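Local coordinates for 2,3-dehydroadipyl-CoA hydratase (Escherichia coli, PDB 4FZW), which catalyses the reversible hydration of 2,3-dehydroadipyl-CoA to 3-hydroxyadipyl-CoA in the breakdown of phenylacetate, at residues L29-L34 with D82-L87; Q36-L41 with W88-A93. All coordinates share one frame; numbering follows the deposited sequence.

Contact 1: L29-L34 with D82-L87; sequences LNNALL and DTRPQL
Arg84 reaches across from the N-terminal part of helix 84-92 to the backbone of Leu29, just before helix 31-46. Beyond CB, its CG lies 3.8 Å from Asn31 OD1 and 4.1 Å from Leu34 CD2. The chain then bends at CG-CD (chi3 110°), which swings the guanidinium around under the methyl of Leu34: CD2 sits over the centre of one face, 4.0 Å above the plane. NE is hydrogen-bonded to O3 of a bound glycerol. At the tip, NH2 donates to Leu29 O over 2.9 Å, arriving from above the carbonyl plane with an N-H...O angle of 150°. NH1 ends 3.1 Å from Asn31 N, but both are donors; Glu70 accepts from Asn31 N and makes a weak, long ion pair with NH1, an acidic partner that probably eases this proximity. The same Leu34 CD2 also meets Leu87 CD1 at 3.8 Å, the apolar part of the contact. Within segment 82-87, Asp82 OD1 accepts from Arg84 N at 2.9 Å, a capping bond, while its OD2 forms a salt bridge with Lys74. One arginine thus joins helix 84-92 of the crotonase fold to the loop leading into helix 31-46, beside a glycerol probably from the crystallisation liquor.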
loop_
_atom_site.group_PDB
_atom_site.type_symbol
_atom_site.label_atom_id
_atom_site.label_comp_id
_atom_site.label_asym_id
_atom_site.label_seq_id
_atom_site.Cartn_x
_atom_site.Cartn_y
_atom_site.Cartn_z
ATOM N N LEU B 29 -20.153 8.633 -25.065
ATOM C CA LEU B 29 -18.827 9.237 -25.042
ATOM C C LEU B 29 -18.036 8.841 -26.258
ATOM O O LEU B 29 -17.546 7.736 -26.360
ATOM C CB LEU B 29 -18.076 8.860 -23.765
ATOM C CG LEU B 29 -18.689 9.480 -22.512
ATOM C CD1 LEU B 29 -17.937 9.033 -21.285
ATOM C CD2 LEU B 29 -18.659 10.986 -22.640
ATOM N N ASN B 30 -17.948 9.760 -27.201
ATOM C CA ASN B 30 -17.054 9.596 -28.346
ATOM C C ASN B 30 -15.593 9.739 -27.954
ATOM O O ASN B 30 -15.252 10.385 -26.956
ATOM C CB ASN B 30 -17.347 10.639 -29.431
ATOM C CG ASN B 30 -18.184 10.089 -30.548
ATOM O OD1 ASN B 30 -18.427 8.886 -30.617
ATOM N ND2 ASN B 30 -18.602 10.963 -31.461
ATOM N N ASN B 31 -14.730 9.157 -28.769
ATOM C CA ASN B 31 -13.324 9.476 -28.705
ATOM C C ASN B 31 -13.120 10.982 -28.819
ATOM O O ASN B 31 -12.429 11.605 -28.006
ATOM C CB ASN B 31 -12.605 8.779 -29.846
ATOM C CG ASN B 31 -11.389 8.016 -29.388
ATOM O OD1 ASN B 31 -10.629 8.476 -28.533
ATOM N ND2 ASN B 31 -11.194 6.828 -29.958
ATOM N N ALA B 32 -13.728 11.568 -29.844
ATOM C CA ALA B 32 -13.640 13.004 -30.041
ATOM C C ALA B 32 -14.242 13.747 -28.858
ATOM O O ALA B 32 -13.661 14.721 -28.407
ATOM C CB ALA B 32 -14.301 13.407 -31.329
ATOM N N LEU B 33 -15.385 13.280 -28.344
ATOM C CA LEU B 33 -16.054 13.951 -27.220
ATOM C C LEU B 33 -15.186 13.875 -25.962
ATOM O O LEU B 33 -14.861 14.889 -25.329
ATOM C CB LEU B 33 -17.439 13.359 -26.972
ATOM C CG LEU B 33 -18.321 13.988 -25.877
ATOM C CD1 LEU B 33 -18.346 15.510 -25.966
ATOM C CD2 LEU B 33 -19.741 13.410 -25.901
ATOM N N LEU B 34 -14.792 12.661 -25.623
ATOM C CA LEU B 34 -13.783 12.455 -24.603
ATOM C C LEU B 34 -12.575 13.392 -24.746
ATOM O O LEU B 34 -12.167 14.026 -23.766
ATOM C CB LEU B 34 -13.301 11.017 -24.659
ATOM C CG LEU B 34 -12.665 10.570 -23.358
ATOM C CD1 LEU B 34 -13.703 10.699 -22.255
ATOM C CD2 LEU B 34 -12.144 9.149 -23.479
ATOM N N ASP B 82 -4.337 1.607 -27.371
ATOM C CA ASP B 82 -5.423 2.585 -27.419
ATOM C C ASP B 82 -5.090 3.891 -26.698
ATOM O O ASP B 82 -4.438 3.890 -25.655
ATOM C CB ASP B 82 -6.702 1.982 -26.824
ATOM C CG ASP B 82 -7.941 2.816 -27.114
ATOM O OD1 ASP B 82 -7.810 3.998 -27.487
ATOM O OD2 ASP B 82 -9.054 2.283 -26.957
ATOM N N THR B 83 -5.567 4.999 -27.258
ATOM C CA THR B 83 -5.348 6.330 -26.693
ATOM C C THR B 83 -6.227 6.624 -25.479
ATOM O O THR B 83 -5.818 7.353 -24.571
ATOM C CB THR B 83 -5.622 7.423 -27.753
ATOM O OG1 THR B 83 -5.297 8.709 -27.212
ATOM C CG2 THR B 83 -7.092 7.404 -28.183
ATOM N N ARG B 84 -7.423 6.037 -25.469
ATOM C CA ARG B 84 -8.474 6.368 -24.494
ATOM C C ARG B 84 -8.067 6.354 -23.016
ATOM O O ARG B 84 -8.433 7.253 -22.264
ATOM C CB ARG B 84 -9.696 5.471 -24.697
ATOM C CG ARG B 84 -10.733 6.025 -25.659
ATOM C CD ARG B 84 -11.860 5.030 -25.855
ATOM N NE ARG B 84 -13.097 5.480 -25.233
ATOM C CZ ARG B 84 -13.943 6.322 -25.811
ATOM N NH1 ARG B 84 -13.669 6.804 -27.017
ATOM N NH2 ARG B 84 -15.055 6.686 -25.188
ATOM N N PRO B 85 -7.321 5.323 -22.590
ATOM C CA PRO B 85 -6.959 5.250 -21.172
ATOM C C PRO B 85 -6.195 6.460 -20.636
ATOM O O PRO B 85 -6.389 6.825 -19.473
ATOM C CB PRO B 85 -6.127 3.978 -21.108
ATOM C CG PRO B 85 -6.806 3.092 -22.135
ATOM C CD PRO B 85 -7.135 4.025 -23.266
ATOM N N GLN B 86 -5.373 7.093 -21.465
ATOM C CA GLN B 86 -4.598 8.251 -21.027
ATOM C C GLN B 86 -5.478 9.502 -20.975
ATOM O O GLN B 86 -5.183 10.443 -20.244
ATOM C CB GLN B 86 -3.416 8.489 -21.975
ATOM C CG GLN B 86 -3.888 8.962 -23.347
ATOM C CD GLN B 86 -2.770 9.243 -24.327
ATOM O OE1 GLN B 86 -1.632 8.771 -24.172
ATOM N NE2 GLN B 86 -3.095 10.021 -25.362
ATOM N N LEU B 87 -6.553 9.519 -21.759
ATOM C CA LEU B 87 -7.538 10.610 -21.672
ATOM C C LEU B 87 -8.284 10.539 -20.341
ATOM O O LEU B 87 -8.456 11.548 -19.653
ATOM C CB LEU B 87 -8.525 10.555 -22.829
ATOM C CG LEU B 87 -7.956 10.566 -24.245
ATOM C CD1 LEU B 87 -9.094 10.663 -25.259
ATOM C CD2 LEU B 87 -6.969 11.719 -24.405
#

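Contact 2: Q36-L41 with W88-A93; sequences QLVNEL and WARLQA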
loop_
_atom_site.group_PDB
_atom_site.type_symbol
_atom_site.label_atom_id
_atom_site.label_comp_id
_atom_site.label_asym_id
_atom_site.label_seq_id
_atom_site.Cartn_x
_atom_site.Cartn_y
_atom_site.Cartn_z
ATOM N N GLN B 36 -12.285 16.233 -26.439
ATOM C CA GLN B 36 -12.775 17.590 -26.222
ATOM C C GLN B 36 -12.858 17.913 -24.731
ATOM O O GLN B 36 -12.295 18.915 -24.280
ATOM C CB GLN B 36 -14.154 17.776 -26.883
ATOM C CG GLN B 36 -14.633 19.214 -26.941
ATOM C CD GLN B 36 -13.644 20.118 -27.660
ATOM O OE1 GLN B 36 -13.285 19.874 -28.808
ATOM N NE2 GLN B 36 -13.206 21.168 -26.988
ATOM N N LEU B 37 -13.574 17.061 -23.990
ATOM C CA LEU B 37 -13.696 17.151 -22.537
ATOM C C LEU B 37 -12.337 17.312 -21.851
ATOM O O LEU B 37 -12.165 18.173 -20.978
ATOM C CB LEU B 37 -14.415 15.908 -22.000
ATOM C CG LEU B 37 -14.833 15.869 -20.532
ATOM C CD1 LEU B 37 -15.925 16.879 -20.290
ATOM C CD2 LEU B 37 -15.294 14.474 -20.141
ATOM N N VAL B 38 -11.370 16.487 -22.242
ATOM C CA VAL B 38 -10.025 16.620 -21.704
ATOM C C VAL B 38 -9.435 18.005 -21.974
ATOM O O VAL B 38 -8.766 18.582 -21.115
ATOM C CB VAL B 38 -9.052 15.540 -22.272
ATOM C CG1 VAL B 38 -7.596 15.927 -22.032
ATOM C CG2 VAL B 38 -9.364 14.172 -21.687
ATOM N N ASN B 39 -9.656 18.542 -23.167
ATOM C CA ASN B 39 -9.023 19.818 -23.496
ATOM C C ASN B 39 -9.654 20.949 -22.718
ATOM O O ASN B 39 -8.957 21.858 -22.269
ATOM C CB ASN B 39 -9.011 20.107 -25.010
ATOM C CG ASN B 39 -8.136 19.133 -25.780
ATOM O OD1 ASN B 39 -7.158 18.616 -25.250
ATOM N ND2 ASN B 39 -8.496 18.867 -27.027
ATOM N N GLU B 40 -10.975 20.871 -22.553
ATOM C CA GLU B 40 -11.733 21.853 -21.785
ATOM C C GLU B 40 -11.243 21.925 -20.329
ATOM O O GLU B 40 -10.906 23.005 -19.823
ATOM C CB GLU B 40 -13.233 21.521 -21.820
ATOM C CG GLU B 40 -13.932 21.660 -23.179
ATOM C CD GLU B 40 -13.883 23.068 -23.731
ATOM O OE1 GLU B 40 -13.557 24.023 -22.982
ATOM O OE2 GLU B 40 -14.171 23.212 -24.934
ATOM N N LEU B 41 -11.199 20.775 -19.659
ATOM C CA LEU B 41 -10.745 20.721 -18.269
ATOM C C LEU B 41 -9.276 21.082 -18.093
ATOM O O LEU B 41 -8.910 21.733 -17.114
ATOM C CB LEU B 41 -10.983 19.332 -17.685
ATOM C CG LEU B 41 -12.422 18.875 -17.560
ATOM C CD1 LEU B 41 -12.440 17.444 -17.060
ATOM C CD2 LEU B 41 -13.221 19.826 -16.642
ATOM N N TRP B 88 -8.702 9.331 -19.971
ATOM C CA TRP B 88 -9.288 9.097 -18.646
ATOM C C TRP B 88 -8.363 9.564 -17.509
ATOM O O TRP B 88 -8.829 10.200 -16.564
ATOM C CB TRP B 88 -9.700 7.620 -18.479
ATOM C CG TRP B 88 -10.937 7.263 -19.290
ATOM C CD1 TRP B 88 -10.973 6.708 -20.539
ATOM C CD2 TRP B 88 -12.310 7.470 -18.907
ATOM N NE1 TRP B 88 -12.276 6.545 -20.952
ATOM C CE2 TRP B 88 -13.115 7.004 -19.969
ATOM C CE3 TRP B 88 -12.932 8.002 -17.764
ATOM C CZ2 TRP B 88 -14.519 7.056 -19.926
ATOM C CZ3 TRP B 88 -14.329 8.050 -17.724
ATOM C CH2 TRP B 88 -15.101 7.577 -18.800
ATOM N N ALA B 89 -7.060 9.282 -17.600
ATOM C CA ALA B 89 -6.131 9.706 -16.540
ATOM C C ALA B 89 -5.911 11.203 -16.579
ATOM O O ALA B 89 -5.643 11.818 -15.554
ATOM C CB ALA B 89 -4.785 8.970 -16.612
ATOM N N ARG B 90 -6.023 11.800 -17.758
ATOM C CA ARG B 90 -5.925 13.255 -17.827
ATOM C C ARG B 90 -7.167 13.924 -17.243
ATOM O O ARG B 90 -7.057 14.988 -16.644
ATOM C CB ARG B 90 -5.638 13.746 -19.250
ATOM C CG ARG B 90 -4.198 13.513 -19.686
ATOM C CD ARG B 90 -4.075 13.465 -21.190
ATOM N NE ARG B 90 -4.152 14.796 -21.776
ATOM C CZ ARG B 90 -3.876 15.058 -23.045
ATOM N NH1 ARG B 90 -3.493 14.074 -23.853
ATOM N NH2 ARG B 90 -3.985 16.299 -23.498
ATOM N N LEU B 91 -8.337 13.303 -17.412
ATOM C CA LEU B 91 -9.585 13.799 -16.780
ATOM C C LEU B 91 -9.458 13.820 -15.265
ATOM O O LEU B 91 -9.765 14.822 -14.620
ATOM C CB LEU B 91 -10.809 12.943 -17.141
ATOM C CG LEU B 91 -11.317 12.826 -18.573
ATOM C CD1 LEU B 91 -12.494 11.867 -18.603
ATOM C CD2 LEU B 91 -11.703 14.186 -19.124
ATOM N N GLN B 92 -8.999 12.695 -14.719
ATOM C CA GLN B 92 -8.814 12.527 -13.288
ATOM C C GLN B 92 -7.749 13.445 -12.702
ATOM O O GLN B 92 -7.731 13.684 -11.508
ATOM C CB GLN B 92 -8.449 11.078 -12.972
ATOM C CG GLN B 92 -7.686 10.940 -11.665
ATOM C CD GLN B 92 -7.474 9.514 -11.271
ATOM O OE1 GLN B 92 -8.279 8.942 -10.516
ATOM N NE2 GLN B 92 -6.378 8.914 -11.768
ATOM N N ALA B 93 -6.857 13.956 -13.540
ATOM C CA ALA B 93 -5.772 14.799 -13.065
ATOM C C ALA B 93 -6.228 16.250 -12.964
ATOM O O ALA B 93 -5.512 17.111 -12.449
ATOM C CB ALA B 93 -4.547 14.659 -13.982
#
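Two helices of the crotonase-fold core, 31-46 and 84-92, run side by side here, their local axes 9.3 Å apart and inclined by 28°, with N-to-C directions roughly parallel. Leu91 is the central side chain. Its CD2 methyl enters among three residues of the other helix, meeting Val38 CG2 at 3.5 Å, Leu37 CD2 at 3.7 Å and Leu41 CD1 at 3.9 Å. The side chains of Leu37 and Val38 cross that of Leu91 at about a right angle, so the meeting is of branch ends rather than of parallel chains. Leu37 extends with CG opposite the backbone N (chi1 -171°), and this carries its CD2 over to Leu91. Val38 divides its two methyls between partners: CG2 serves Leu91, whereas CG1 lies against the arm of Arg90, 3.6 Å from NE. Arg90 bends at chi3 (76°), and its NE forms a salt bridge with Glu42, one turn beyond Val38. Leu18 of strand 15-20 packs on Leu37 and Leu41, and Leu116 of helix 109-116 packs on Leu91. Across these segments the helices are therefore joined by dispersion and exclusion of water, and the charge of the partly exposed Arg90 is probably balanced by Glu42.

Overall arrangement
Contacts 1 and 2 are successive levels of one interface between helices 31-46 and 84-92, their centres 9 Å apart. Contact 1 mixes an arginine-to-backbone bond with leucine packing, and its centre is about 16 Å from the centre of the chain; contact 2 is apolar and deeper, its centre about 10 Å from that point. Leu34 reaches both Trp88 and Leu91 of contact 2: Leu34 CD2 is 3.6 Å from Trp88 NE1, and Leu34 CD1 is 4.0 Å from Leu91 CD1. Val38 CG2 also packs 3.4 Å from Leu87 O. Arg84 and Trp88, one turn apart on helix 84-92, both donate to bound glycerol O3, so the interface borders a small-molecule site, probably filled from the crystallisation liquor.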